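Local coordinates for protein NADPH-quinone reductase (Pediococcus pentosaceus ATCC 25745, PDB 3HA2) that probably binds FMN and reduces quinones with NAD(P)H, this chain being the flavodoxin-like part of a longer protein, at residues P19-A24 with L140-F145; D53-E58 with T132-L137; G96-T101 with Q161-N166. One frame throughout, in Å; residues are numbered along the deposited sequence.

In the fold
From the N terminus, helix 18-25 follows the first strand, 3-7, and is met by residues 140-145 of interaction 1, closing a loop of 115 intervening residues. Within that span lies the shorter loop of interaction 2, from strand 54-60 to residues 132-137 at the start of strand 135-143, the outermost of this chain. Interaction 3 begins on strand 94-101, between those two strands in the sheet, and closes on the C-terminal helix 150-165, so it crosses both others along the chain. Backbone pairing joins them directly: Leu57 N lies 2.8 Å from Gly96 O, and Val142 N 2.8 Å from Val99 O. Together they bind sheet, first helix and last helix of the flavodoxin-like fold.

Interaction 1. Residues P19-A24 with L140-F145; sequences PFFKAA and LAVHQF
Phe145 meets Phe20 and Phe21 because its CG stands opposite the backbone N (chi1 179°), which carries the ring away from the end of strand 135-143 and toward helix 18-25. Phe20 and Phe21 instead have CG opposite the carbonyl carbon and beside the backbone N, and their consecutive positions present two rings to the one that arrives. The nearest CA atoms, those of Phe20 and Phe145, are still 9.8 Å apart, so the gap is bridged wholly by side chains.

Phe145 plays two roles in this aromatic cluster. Toward Phe20 it offers an edge: its CE2 sits 3.5 Å above the plane of the Phe20 ring, displaced toward the rim, and approaches Phe20 CG to 3.6 Å. The planes are inclined at 65°, a tilted T-shaped pair. Toward Phe21 it offers a face: Phe21 CE2 lies 4.0 Å above the centre of the Phe145 ring, with the planes at 55°, a second edge-to-face pair. The outer end of Phe21 is shared with the strand, since Phe21 CZ lies 3.9 Å from Val142 CG1 and 4.0 Å from Phe145 CD1. No hydrogen bond spans the two segments; the 205 Å² buried between them rests on apolar and ring contacts.

Around this cluster, helix 150-165 supplies a further layer: Leu156 touches Phe21, Val142 and Phe145, Leu157 reaches Phe145, and Tyr160 makes another edge-to-face pair with Phe21. Val142 also packs against Val98 of the adjoining strand 94-101, so that helices 18-25 and 150-165 are joined to each other and to the outermost strand of this chain's parallel sheet on the same face.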
ATOM      1  N   PRO A  19      20.548 -11.432   2.538  1.00 32.06           N
ATOM      2  CA  PRO A  19      21.589 -12.329   2.049  1.00 31.69           C
ATOM      3  C   PRO A  19      21.259 -13.819   2.196  1.00 31.09           C
ATOM      4  O   PRO A  19      21.725 -14.622   1.382  1.00 30.74           O
ATOM      5  CB  PRO A  19      22.812 -11.965   2.907  1.00 31.98           C
ATOM      6  CG  PRO A  19      22.547 -10.568   3.357  1.00 32.22           C
ATOM      7  CD  PRO A  19      21.075 -10.498   3.556  1.00 32.18           C
ATOM      8  N   PHE A  20      20.482 -14.186   3.218  1.00 30.52           N
ATOM      9  CA  PHE A  20      20.099 -15.596   3.425  1.00 30.02           C
ATOM     10  C   PHE A  20      19.266 -16.082   2.237  1.00 28.83           C
ATOM     11  O   PHE A  20      19.437 -17.202   1.761  1.00 27.32           O
ATOM     12  CB  PHE A  20      19.249 -15.776   4.694  1.00 31.08           C
ATOM     13  CG  PHE A  20      20.021 -15.706   5.985  1.00 32.79           C
ATOM     14  CD1 PHE A  20      20.518 -16.864   6.575  1.00 35.29           C
ATOM     15  CD2 PHE A  20      20.188 -14.491   6.647  1.00 34.33           C
ATOM     16  CE1 PHE A  20      21.216 -16.818   7.786  1.00 35.95           C
ATOM     17  CE2 PHE A  20      20.875 -14.431   7.862  1.00 34.13           C
ATOM     18  CZ  PHE A  20      21.394 -15.599   8.431  1.00 35.38           C
ATOM     19  N   PHE A  21      18.338 -15.234   1.801  1.00 27.73           N
ATOM     20  CA  PHE A  21      17.411 -15.565   0.719  1.00 27.35           C
ATOM     21  C   PHE A  21      18.130 -15.575  -0.635  1.00 26.92           C
ATOM     22  O   PHE A  21      17.918 -16.464  -1.460  1.00 25.82           O
ATOM     23  CB  PHE A  21      16.218 -14.605   0.754  1.00 27.76           C
ATOM     24  CG  PHE A  21      15.288 -14.865   1.913  1.00 28.31           C
ATOM     25  CD1 PHE A  21      14.152 -15.640   1.740  1.00 29.82           C
ATOM     26  CD2 PHE A  21      15.586 -14.394   3.190  1.00 31.51           C
ATOM     27  CE1 PHE A  21      13.302 -15.924   2.807  1.00 29.99           C
ATOM     28  CE2 PHE A  21      14.746 -14.671   4.267  1.00 30.91           C
ATOM     29  CZ  PHE A  21      13.598 -15.435   4.070  1.00 31.28           C
ATOM     30  N   LYS A  22      19.012 -14.604  -0.839  1.00 26.76           N
ATOM     31  CA  LYS A  22      19.787 -14.545  -2.068  1.00 27.23           C
ATOM     32  C   LYS A  22      20.626 -15.815  -2.152  1.00 27.04           C
ATOM     33  O   LYS A  22      20.625 -16.503  -3.179  1.00 26.85           O
ATOM     34  CB  LYS A  22      20.656 -13.275  -2.097  1.00 27.29           C
ATOM     35  CG  LYS A  22      21.496 -13.054  -3.361  1.00 28.23           C
ATOM     36  CD  LYS A  22      22.472 -11.887  -3.124  1.00 29.12           C
ATOM     37  CE  LYS A  22      23.053 -11.290  -4.391  1.00 33.18           C
ATOM     38  NZ  LYS A  22      23.765 -12.281  -5.244  1.00 35.27           N
ATOM     39  N   ALA A  23      21.312 -16.156  -1.058  1.00 27.13           N
ATOM     40  CA  ALA A  23      22.169 -17.338  -1.060  1.00 27.55           C
ATOM     41  C   ALA A  23      21.377 -18.609  -1.356  1.00 27.59           C
ATOM     42  O   ALA A  23      21.900 -19.533  -1.969  1.00 27.12           O
ATOM     43  CB  ALA A  23      22.937 -17.475   0.263  1.00 27.87           C
ATOM     44  N   ALA A  24      20.110 -18.631  -0.936  1.00 27.43           N
ATOM     45  CA  ALA A  24      19.270 -19.823  -1.054  1.00 27.55           C
ATOM     46  C   ALA A  24      18.881 -20.160  -2.494  1.00 27.86           C
ATOM     47  O   ALA A  24      18.613 -21.321  -2.818  1.00 28.32           O
ATOM     48  CB  ALA A  24      18.025 -19.679  -0.185  1.00 27.18           C
ATOM     49  N   LEU A 140       3.959 -16.264   0.906  1.00 22.80           N
ATOM     50  CA  LEU A 140       4.987 -16.813   1.806  1.00 23.32           C
ATOM     51  C   LEU A 140       5.281 -15.741   2.857  1.00 23.67           C
ATOM     52  O   LEU A 140       6.004 -14.788   2.578  1.00 24.18           O
ATOM     53  CB  LEU A 140       6.260 -17.233   1.039  1.00 22.95           C
ATOM     54  CG  LEU A 140       7.361 -17.848   1.924  1.00 24.55           C
ATOM     55  CD1 LEU A 140       6.815 -19.007   2.723  1.00 27.47           C
ATOM     56  CD2 LEU A 140       8.505 -18.315   1.058  1.00 27.50           C
ATOM     57  N   ALA A 141       4.694 -15.890   4.044  1.00 23.92           N
ATOM     58  CA  ALA A 141       4.932 -14.924   5.135  1.00 24.21           C
ATOM     59  C   ALA A 141       6.123 -15.385   5.970  1.00 24.50           C
ATOM     60  O   ALA A 141       6.222 -16.570   6.333  1.00 25.15           O
ATOM     61  CB  ALA A 141       3.672 -14.741   6.002  1.00 24.47           C
ATOM     62  N   VAL A 142       7.031 -14.451   6.246  1.00 24.27           N
ATOM     63  CA  VAL A 142       8.283 -14.747   6.936  1.00 24.90           C
ATOM     64  C   VAL A 142       8.303 -13.898   8.205  1.00 25.46           C
ATOM     65  O   VAL A 142       8.562 -12.703   8.151  1.00 26.09           O
ATOM     66  CB  VAL A 142       9.495 -14.423   6.028  1.00 24.69           C
ATOM     67  CG1 VAL A 142      10.819 -14.672   6.747  1.00 25.92           C
ATOM     68  CG2 VAL A 142       9.430 -15.239   4.725  1.00 25.40           C
ATOM     69  N   HIS A 143       8.061 -14.538   9.348  1.00 24.69           N
ATOM     70  CA  HIS A 143       7.907 -13.822  10.609  1.00 24.33           C
ATOM     71  C   HIS A 143       9.130 -13.997  11.519  1.00 24.35           C
ATOM     72  O   HIS A 143       9.445 -15.111  11.929  1.00 23.36           O
ATOM     73  CB  HIS A 143       6.659 -14.310  11.332  1.00 24.71           C
ATOM     74  CG  HIS A 143       5.382 -14.009  10.619  1.00 26.59           C
ATOM     75  ND1 HIS A 143       4.619 -14.988  10.019  1.00 28.96           N
ATOM     76  CD2 HIS A 143       4.716 -12.849  10.434  1.00 25.53           C
ATOM     77  CE1 HIS A 143       3.542 -14.443   9.489  1.00 24.93           C
ATOM     78  NE2 HIS A 143       3.571 -13.147   9.732  1.00 29.64           N
ATOM     79  N   GLN A 144       9.818 -12.886  11.792  1.00 24.58           N
ATOM     80  CA  GLN A 144      10.965 -12.842  12.738  1.00 25.30           C
ATOM     81  C   GLN A 144      12.099 -13.767  12.310  1.00 24.99           C
ATOM     82  O   GLN A 144      12.680 -14.494  13.126  1.00 25.43           O
ATOM     83  CB  GLN A 144      10.513 -13.130  14.173  1.00 25.45           C
ATOM     84  CG  GLN A 144       9.482 -12.112  14.693  1.00 26.02           C
ATOM     85  CD  GLN A 144       9.016 -12.378  16.125  1.00 26.60           C
ATOM     86  OE1 GLN A 144       8.929 -13.517  16.577  1.00 27.40           O
ATOM     87  NE2 GLN A 144       8.718 -11.303  16.845  1.00 29.17           N
ATOM     88  N   PHE A 145      12.431 -13.713  11.020  1.00 25.17           N
ATOM     89  CA  PHE A 145      13.391 -14.654  10.461  1.00 24.24           C
ATOM     90  C   PHE A 145      14.683 -14.734  11.261  1.00 24.44           C
ATOM     91  O   PHE A 145      15.187 -15.828  11.514  1.00 24.51           O
ATOM     92  CB  PHE A 145      13.737 -14.330   9.012  1.00 24.99           C
ATOM     93  CG  PHE A 145      14.740 -15.272   8.426  1.00 23.58           C
ATOM     94  CD1 PHE A 145      14.335 -16.494   7.890  1.00 24.88           C
ATOM     95  CD2 PHE A 145      16.090 -14.965   8.444  1.00 25.77           C
ATOM     96  CE1 PHE A 145      15.274 -17.382   7.356  1.00 24.01           C
ATOM     97  CE2 PHE A 145      17.036 -15.858   7.935  1.00 25.74           C
ATOM     98  CZ  PHE A 145      16.620 -17.071   7.391  1.00 24.65           C
TER

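Interaction 2. Residues D53-E58 with T132-L137; sequences DRIILE and TKMMYL
Ile55 and the selenomethionine Met134 form the purely apolar part of this contact. Met134 CE lies 3.9 Å from Ile55 CG1, and the two side chains run at about a right angle. The bend in the Met134 chain (chi3 85°) directs its terminal methyl at the isoleucine; the same side chain touches Phe128 of helix 123-131 and Leu95 of strand 94-101.

A mixed contact joins Arg54 to Leu137. Leu137 CD1 lies 3.8 Å from Arg54 NE and 3.9 Å from Arg54 CD, crossing the arginine chain almost perpendicularly and meeting the guanidinium obliquely. The charged end is held elsewhere: NE forms a salt bridge with Glu94 and NH2 a hydrogen bond to Asn166 O, so the leucine methyl packs beside a group that polar partners already hold.

Hydrogen bonds between the segments are absent, and the closest CA atoms, of Arg54 and Met135, remain 9.1 Å apart. This spacing reflects strand 94-101 lying between strands 54-60 and 135-143, in the five-stranded parallel sheet of order 2-1-3-4-5 that defines the flavodoxin-like fold.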
ATOM      1  N   ASP A  53       8.018 -16.029 -15.942  1.00 22.93           N
ATOM      2  CA  ASP A  53       6.717 -16.689 -15.794  1.00 23.08           C
ATOM      3  C   ASP A  53       6.152 -16.538 -14.390  1.00 22.60           C
ATOM      4  O   ASP A  53       4.945 -16.461 -14.205  1.00 23.02           O
ATOM      5  CB  ASP A  53       6.851 -18.191 -16.095  1.00 23.51           C
ATOM      6  CG  ASP A  53       7.466 -18.455 -17.444  1.00 24.95           C
ATOM      7  OD1 ASP A  53       6.835 -18.064 -18.450  1.00 26.66           O
ATOM      8  OD2 ASP A  53       8.575 -19.043 -17.502  1.00 25.36           O
ATOM      9  N   ARG A  54       7.026 -16.528 -13.399  1.00 21.84           N
ATOM     10  CA  ARG A  54       6.596 -16.346 -12.021  1.00 21.43           C
ATOM     11  C   ARG A  54       7.303 -15.114 -11.470  1.00 20.97           C
ATOM     12  O   ARG A  54       8.524 -15.012 -11.530  1.00 22.13           O
ATOM     13  CB  ARG A  54       6.937 -17.575 -11.170  1.00 20.83           C
ATOM     14  CG  ARG A  54       6.559 -17.423  -9.705  1.00 21.36           C
ATOM     15  CD  ARG A  54       6.818 -18.726  -8.929  1.00 20.95           C
ATOM     16  NE  ARG A  54       5.958 -19.807  -9.405  1.00 22.44           N
ATOM     17  CZ  ARG A  54       6.105 -21.087  -9.072  1.00 26.27           C
ATOM     18  NH1 ARG A  54       7.090 -21.467  -8.258  1.00 27.86           N
ATOM     19  NH2 ARG A  54       5.274 -21.997  -9.573  1.00 25.15           N
ATOM     20  N   ILE A  55       6.514 -14.185 -10.948  1.00 21.73           N
ATOM     21  CA  ILE A  55       7.014 -12.916 -10.464  1.00 21.48           C
ATOM     22  C   ILE A  55       6.758 -12.909  -8.968  1.00 21.66           C
ATOM     23  O   ILE A  55       5.610 -13.023  -8.526  1.00 21.76           O
ATOM     24  CB  ILE A  55       6.273 -11.690 -11.106  1.00 21.58           C
ATOM     25  CG1 ILE A  55       6.035 -11.847 -12.637  1.00 21.03           C
ATOM     26  CG2 ILE A  55       6.991 -10.382 -10.753  1.00 21.70           C
ATOM     27  CD1 ILE A  55       7.290 -12.055 -13.502  1.00 21.29           C
ATOM     28  N   ILE A  56       7.828 -12.791  -8.198  1.00 21.95           N
ATOM     29  CA  ILE A  56       7.714 -12.768  -6.754  1.00 22.55           C
ATOM     30  C   ILE A  56       8.103 -11.390  -6.237  1.00 22.51           C
ATOM     31  O   ILE A  56       9.161 -10.862  -6.579  1.00 22.57           O
ATOM     32  CB  ILE A  56       8.583 -13.867  -6.134  1.00 22.56           C
ATOM     33  CG1 ILE A  56       7.965 -15.238  -6.442  1.00 23.01           C
ATOM     34  CG2 ILE A  56       8.772 -13.635  -4.642  1.00 23.78           C
ATOM     35  CD1 ILE A  56       8.905 -16.417  -6.199  1.00 24.50           C
ATOM     36  N   LEU A  57       7.238 -10.797  -5.431  1.00 21.78           N
ATOM     37  CA  LEU A  57       7.591  -9.523  -4.813  1.00 21.89           C
ATOM     38  C   LEU A  57       8.012  -9.815  -3.394  1.00 21.59           C
ATOM     39  O   LEU A  57       7.248 -10.397  -2.615  1.00 22.35           O
ATOM     40  CB  LEU A  57       6.410  -8.569  -4.806  1.00 21.52           C
ATOM     41  CG  LEU A  57       5.693  -8.398  -6.148  1.00 22.20           C
ATOM     42  CD1 LEU A  57       4.553  -7.375  -5.942  1.00 22.13           C
ATOM     43  CD2 LEU A  57       6.627  -7.986  -7.287  1.00 24.07           C
ATOM     44  N   GLU A  58       9.232  -9.403  -3.074  1.00 21.30           N
ATOM     45  CA  GLU A  58       9.881  -9.749  -1.809  1.00 21.70           C
ATOM     46  C   GLU A  58      10.191  -8.468  -1.022  1.00 22.84           C
ATOM     47  O   GLU A  58      11.044  -7.641  -1.427  1.00 22.62           O
ATOM     48  CB  GLU A  58      11.162 -10.540  -2.106  1.00 21.69           C
ATOM     49  CG  GLU A  58      11.940 -10.952  -0.882  1.00 23.54           C
ATOM     50  CD  GLU A  58      12.888 -12.091  -1.148  1.00 24.71           C
ATOM     51  OE1 GLU A  58      12.599 -12.946  -2.022  1.00 26.70           O
ATOM     52  OE2 GLU A  58      13.929 -12.138  -0.459  1.00 26.23           O
ATOM     53  N   THR A 132      -5.060  -8.071 -13.655  1.00 24.38           N
ATOM     54  CA  THR A 132      -4.092  -8.266 -14.727  1.00 23.90           C
ATOM     55  C   THR A 132      -4.097  -9.702 -15.264  1.00 23.58           C
ATOM     56  O   THR A 132      -3.242 -10.055 -16.083  1.00 23.23           O
ATOM     57  CB  THR A 132      -2.666  -7.854 -14.266  1.00 23.12           C
ATOM     58  OG1 THR A 132      -2.320  -8.568 -13.078  1.00 23.29           O
ATOM     59  CG2 THR A 132      -2.615  -6.363 -13.934  1.00 23.55           C
ATOM     60  N   LYS A 133      -5.040 -10.522 -14.787  1.00 23.30           N
ATOM     61  CA  LYS A 133      -5.204 -11.918 -15.231  1.00 24.76           C
ATOM     62  C   LYS A 133      -4.013 -12.826 -14.877  1.00 24.95           C
ATOM     63  O   LYS A 133      -3.706 -13.789 -15.602  1.00 24.03           O
ATOM     64  CB  LYS A 133      -5.518 -12.000 -16.739  1.00 24.74           C
ATOM     65  CG  LYS A 133      -6.689 -11.117 -17.168  1.00 26.25           C
ATOM     66  CD  LYS A 133      -7.000 -11.228 -18.673  1.00 25.92           C
ATOM     67  CE  LYS A 133      -8.186 -10.326 -19.015  1.00 29.90           C
ATOM     68  NZ  LYS A 133      -8.570 -10.359 -20.467  1.00 30.28           N
HETATM   69  N   MSE A 134      -3.356 -12.493 -13.766  1.00 25.86           N
HETATM   70  CA  MSE A 134      -2.295 -13.320 -13.193  1.00 27.82           C
HETATM   71  C   MSE A 134      -2.898 -14.351 -12.235  1.00 27.88           C
HETATM   72  O   MSE A 134      -4.013 -14.163 -11.745  1.00 27.98           O
HETATM   73  CB  MSE A 134      -1.305 -12.440 -12.429  1.00 26.76           C
HETATM   74  CG  MSE A 134      -0.569 -11.452 -13.291  1.00 27.38           C
HETATM   75 SE   MSE A 134       0.677 -10.400 -12.209  1.00 32.94          SE
HETATM   76  CE  MSE A 134       2.211 -11.640 -12.239  1.00 26.54           C
HETATM   77  N   MSE A 135      -2.155 -15.427 -11.987  1.00 27.95           N
HETATM   78  CA  MSE A 135      -2.486 -16.428 -10.997  1.00 29.25           C
HETATM   79  C   MSE A 135      -1.819 -16.069  -9.662  1.00 27.72           C
HETATM   80  O   MSE A 135      -0.600 -16.076  -9.554  1.00 27.80           O
HETATM   81  CB  MSE A 135      -1.998 -17.803 -11.476  1.00 30.65           C
HETATM   82  CG  MSE A 135      -1.983 -18.871 -10.410  1.00 39.61           C
HETATM   83 SE   MSE A 135      -3.801 -19.296  -9.846  1.00 62.24          SE
HETATM   84  CE  MSE A 135      -4.466 -20.135 -11.502  1.00 56.05           C
ATOM     85  N   TYR A 136      -2.622 -15.770  -8.652  1.00 26.20           N
ATOM     86  CA  TYR A 136      -2.111 -15.399  -7.332  1.00 25.10           C
ATOM     87  C   TYR A 136      -1.774 -16.649  -6.530  1.00 24.74           C
ATOM     88  O   TYR A 136      -2.641 -17.528  -6.313  1.00 23.90           O
ATOM     89  CB  TYR A 136      -3.201 -14.620  -6.607  1.00 25.91           C
ATOM     90  CG  TYR A 136      -2.791 -13.869  -5.378  1.00 24.31           C
ATOM     91  CD1 TYR A 136      -1.847 -12.828  -5.452  1.00 24.79           C
ATOM     92  CD2 TYR A 136      -3.384 -14.140  -4.143  1.00 25.12           C
ATOM     93  CE1 TYR A 136      -1.492 -12.089  -4.331  1.00 26.32           C
ATOM     94  CE2 TYR A 136      -3.031 -13.382  -2.994  1.00 24.66           C
ATOM     95  CZ  TYR A 136      -2.084 -12.371  -3.113  1.00 27.21           C
ATOM     96  OH  TYR A 136      -1.746 -11.609  -2.035  1.00 25.11           O
ATOM     97  N   LEU A 137      -0.509 -16.752  -6.139  1.00 23.85           N
ATOM     98  CA  LEU A 137      -0.020 -17.863  -5.312  1.00 23.68           C
ATOM     99  C   LEU A 137      -0.320 -17.629  -3.838  1.00 23.39           C
ATOM    100  O   LEU A 137      -0.509 -16.481  -3.424  1.00 23.37           O
ATOM    101  CB  LEU A 137       1.497 -18.019  -5.478  1.00 24.31           C
ATOM    102  CG  LEU A 137       2.068 -18.293  -6.875  1.00 24.65           C
ATOM    103  CD1 LEU A 137       3.596 -18.195  -6.842  1.00 26.04           C
ATOM    104  CD2 LEU A 137       1.632 -19.645  -7.405  1.00 26.74           C
TER

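Interaction 3. Residues G96-T101 with Q161-N166; sequences GIVVST and QQYATN
Tyr163 reaches from helix 150-165 to Ile97 and supplies the polar link of this contact. Ile97 N donates to Tyr163 OH over 3.0 Å, with an N-H...O angle of 154°, and the nitrogen lies in the plane of the ring, at its edge. The hydroxyl is also hydrogen-bonded to Pro138 O; as a carbonyl can only accept, this second bond should use the tyrosine proton. Two bonds therefore grip the oxygen, which links Ile97 N of strand 94-101 to Pro138 O of strand 135-143, close to the backbone bond from Leu140 N to Ile97 O.

In the flavodoxin-like fold of this chain, the C-terminal helix packs back over one face of the parallel sheet. The axes of the short segments approach to 10.2 Å and run nearly antiparallel, at 155°. Tyr163 spans that separation with CG opposite its backbone N (chi1 -161°), the ring passing from helix to sheet.

Van der Waals contacts seat the ring. Val98 CG2 lies 3.7 Å from Tyr163 CD2 and 3.8 Å from Tyr163 CE2, the valine methyl lying alongside the ring and the two side chains pointing in opposing senses. Gly96, which has no side chain, brings its CA to 3.2 Å from Tyr163 OH.

Hydrogen bonds within residues 161-166 mark the end of the helix. Thr165 OG1 donates to Gln161 O over 2.8 Å, from above the carbonyl plane, while Gln162 O receives both Thr165 N and, at 2.7 Å, Asn166 N.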
ATOM      1  N   GLY A  96       3.659 -14.032  -6.825  1.00 21.19           N
ATOM      2  CA  GLY A  96       3.937 -14.493  -5.461  1.00 21.58           C
ATOM      3  C   GLY A  96       4.396 -13.334  -4.596  1.00 22.21           C
ATOM      4  O   GLY A  96       4.866 -12.299  -5.096  1.00 22.30           O
ATOM      5  N   ILE A  97       4.273 -13.518  -3.291  1.00 22.60           N
ATOM      6  CA  ILE A  97       4.630 -12.501  -2.313  1.00 22.48           C
ATOM      7  C   ILE A  97       5.456 -13.173  -1.233  1.00 22.51           C
ATOM      8  O   ILE A  97       5.004 -14.158  -0.617  1.00 23.12           O
ATOM      9  CB  ILE A  97       3.347 -11.884  -1.669  1.00 22.55           C
ATOM     10  CG1 ILE A  97       2.443 -11.236  -2.736  1.00 23.06           C
ATOM     11  CG2 ILE A  97       3.735 -10.915  -0.510  1.00 24.57           C
ATOM     12  CD1 ILE A  97       3.025 -10.014  -3.414  1.00 26.30           C
ATOM     13  N   VAL A  98       6.676 -12.684  -1.022  1.00 22.04           N
ATOM     14  CA  VAL A  98       7.480 -13.101   0.142  1.00 22.70           C
ATOM     15  C   VAL A  98       7.563 -11.885   1.065  1.00 23.27           C
ATOM     16  O   VAL A  98       8.339 -10.967   0.806  1.00 22.96           O
ATOM     17  CB  VAL A  98       8.886 -13.597  -0.269  1.00 22.67           C
ATOM     18  CG1 VAL A  98       9.721 -14.005   0.991  1.00 23.15           C
ATOM     19  CG2 VAL A  98       8.747 -14.802  -1.227  1.00 23.26           C
ATOM     20  N   VAL A  99       6.728 -11.869   2.112  1.00 23.15           N
ATOM     21  CA  VAL A  99       6.601 -10.696   2.979  1.00 22.79           C
ATOM     22  C   VAL A  99       7.155 -10.984   4.364  1.00 23.58           C
ATOM     23  O   VAL A  99       6.769 -11.958   4.998  1.00 22.86           O
ATOM     24  CB  VAL A  99       5.121 -10.156   3.038  1.00 22.10           C
ATOM     25  CG1 VAL A  99       4.114 -11.260   3.469  1.00 22.41           C
ATOM     26  CG2 VAL A  99       5.035  -8.938   3.942  1.00 22.07           C
ATOM     27  N   SER A 100       8.099 -10.165   4.810  1.00 24.18           N
ATOM     28  CA  SER A 100       8.738 -10.431   6.089  1.00 26.13           C
ATOM     29  C   SER A 100       8.238  -9.436   7.133  1.00 26.52           C
ATOM     30  O   SER A 100       7.907  -8.278   6.803  1.00 26.06           O
ATOM     31  CB  SER A 100      10.265 -10.431   5.945  1.00 26.18           C
ATOM     32  OG  SER A 100      10.712  -9.170   5.516  1.00 31.53           O
ATOM     33  N   THR A 101       8.111  -9.907   8.372  1.00 26.47           N
ATOM     34  CA  THR A 101       7.644  -9.057   9.465  1.00 27.76           C
ATOM     35  C   THR A 101       8.553  -9.281  10.680  1.00 27.60           C
ATOM     36  O   THR A 101       9.131 -10.333  10.816  1.00 26.51           O
ATOM     37  CB  THR A 101       6.166  -9.359   9.882  1.00 27.91           C
ATOM     38  OG1 THR A 101       6.133 -10.449  10.810  1.00 29.66           O
ATOM     39  CG2 THR A 101       5.285  -9.695   8.697  1.00 29.22           C
ATOM     40  N   GLN A 161      12.940 -21.764  -1.467  1.00 25.38           N
ATOM     41  CA  GLN A 161      13.449 -22.383  -2.695  1.00 25.29           C
ATOM     42  C   GLN A 161      12.333 -23.011  -3.526  1.00 24.94           C
ATOM     43  O   GLN A 161      12.289 -22.831  -4.740  1.00 24.94           O
ATOM     44  CB  GLN A 161      14.505 -23.447  -2.378  1.00 24.89           C
ATOM     45  CG  GLN A 161      15.816 -22.896  -1.884  1.00 25.97           C
ATOM     46  CD  GLN A 161      16.760 -23.999  -1.431  1.00 27.44           C
ATOM     47  OE1 GLN A 161      16.321 -25.101  -1.072  1.00 26.17           O
ATOM     48  NE2 GLN A 161      18.061 -23.709  -1.440  1.00 26.93           N
ATOM     49  N   GLN A 162      11.439 -23.744  -2.870  1.00 25.36           N
ATOM     50  CA  GLN A 162      10.276 -24.342  -3.535  1.00 26.08           C
ATOM     51  C   GLN A 162       9.353 -23.272  -4.107  1.00 26.31           C
ATOM     52  O   GLN A 162       8.862 -23.390  -5.237  1.00 26.50           O
ATOM     53  CB  GLN A 162       9.497 -25.213  -2.550  1.00 26.44           C
ATOM     54  CG  GLN A 162      10.277 -26.449  -2.097  1.00 30.06           C
ATOM     55  CD  GLN A 162      10.677 -27.308  -3.279  1.00 35.28           C
ATOM     56  OE1 GLN A 162       9.818 -27.834  -3.997  1.00 38.64           O
ATOM     57  NE2 GLN A 162      11.983 -27.441  -3.503  1.00 37.67           N
ATOM     58  N   TYR A 163       9.150 -22.222  -3.316  1.00 25.92           N
ATOM     59  CA  TYR A 163       8.295 -21.098  -3.704  1.00 26.20           C
ATOM     60  C   TYR A 163       8.788 -20.467  -5.004  1.00 26.83           C
ATOM     61  O   TYR A 163       7.997 -20.154  -5.887  1.00 26.82           O
ATOM     62  CB  TYR A 163       8.233 -20.071  -2.569  1.00 25.16           C
ATOM     63  CG  TYR A 163       7.056 -19.107  -2.666  1.00 24.48           C
ATOM     64  CD1 TYR A 163       5.745 -19.557  -2.479  1.00 24.78           C
ATOM     65  CD2 TYR A 163       7.258 -17.743  -2.944  1.00 24.66           C
ATOM     66  CE1 TYR A 163       4.649 -18.672  -2.566  1.00 24.38           C
ATOM     67  CE2 TYR A 163       6.163 -16.850  -3.025  1.00 22.64           C
ATOM     68  CZ  TYR A 163       4.873 -17.331  -2.835  1.00 23.63           C
ATOM     69  OH  TYR A 163       3.801 -16.460  -2.928  1.00 22.25           O
ATOM     70  N   ALA A 164      10.107 -20.328  -5.128  1.00 27.61           N
ATOM     71  CA  ALA A 164      10.737 -19.745  -6.303  1.00 29.24           C
ATOM     72  C   ALA A 164      10.846 -20.683  -7.508  1.00 30.52           C
ATOM     73  O   ALA A 164      10.955 -20.216  -8.636  1.00 30.80           O
ATOM     74  CB  ALA A 164      12.125 -19.199  -5.937  1.00 29.14           C
ATOM     75  N   THR A 165      10.836 -21.998  -7.289  1.00 32.27           N
ATOM     76  CA  THR A 165      11.197 -22.926  -8.375  1.00 33.95           C
ATOM     77  C   THR A 165      10.207 -24.058  -8.631  1.00 35.62           C
ATOM     78  O   THR A 165      10.146 -24.581  -9.747  1.00 35.61           O
ATOM     79  CB  THR A 165      12.580 -23.593  -8.145  1.00 34.04           C
ATOM     80  OG1 THR A 165      12.504 -24.461  -7.006  1.00 34.19           O
ATOM     81  CG2 THR A 165      13.671 -22.565  -7.918  1.00 34.03           C
ATOM     82  N   ASN A 166       9.477 -24.477  -7.599  1.00 37.46           N
ATOM     83  CA  ASN A 166       8.535 -25.581  -7.762  1.00 39.80           C
ATOM     84  C   ASN A 166       7.510 -25.209  -8.818  1.00 40.90           C
ATOM     85  O   ASN A 166       6.665 -24.322  -8.615  1.00 40.81           O
ATOM     86  CB  ASN A 166       7.865 -25.972  -6.442  1.00 40.08           C
ATOM     87  CG  ASN A 166       6.804 -27.040  -6.623  1.00 41.91           C
ATOM     88  OD1 ASN A 166       7.106 -28.179  -6.981  1.00 44.50           O
ATOM     89  ND2 ASN A 166       5.550 -26.678  -6.369  1.00 44.49           N
TER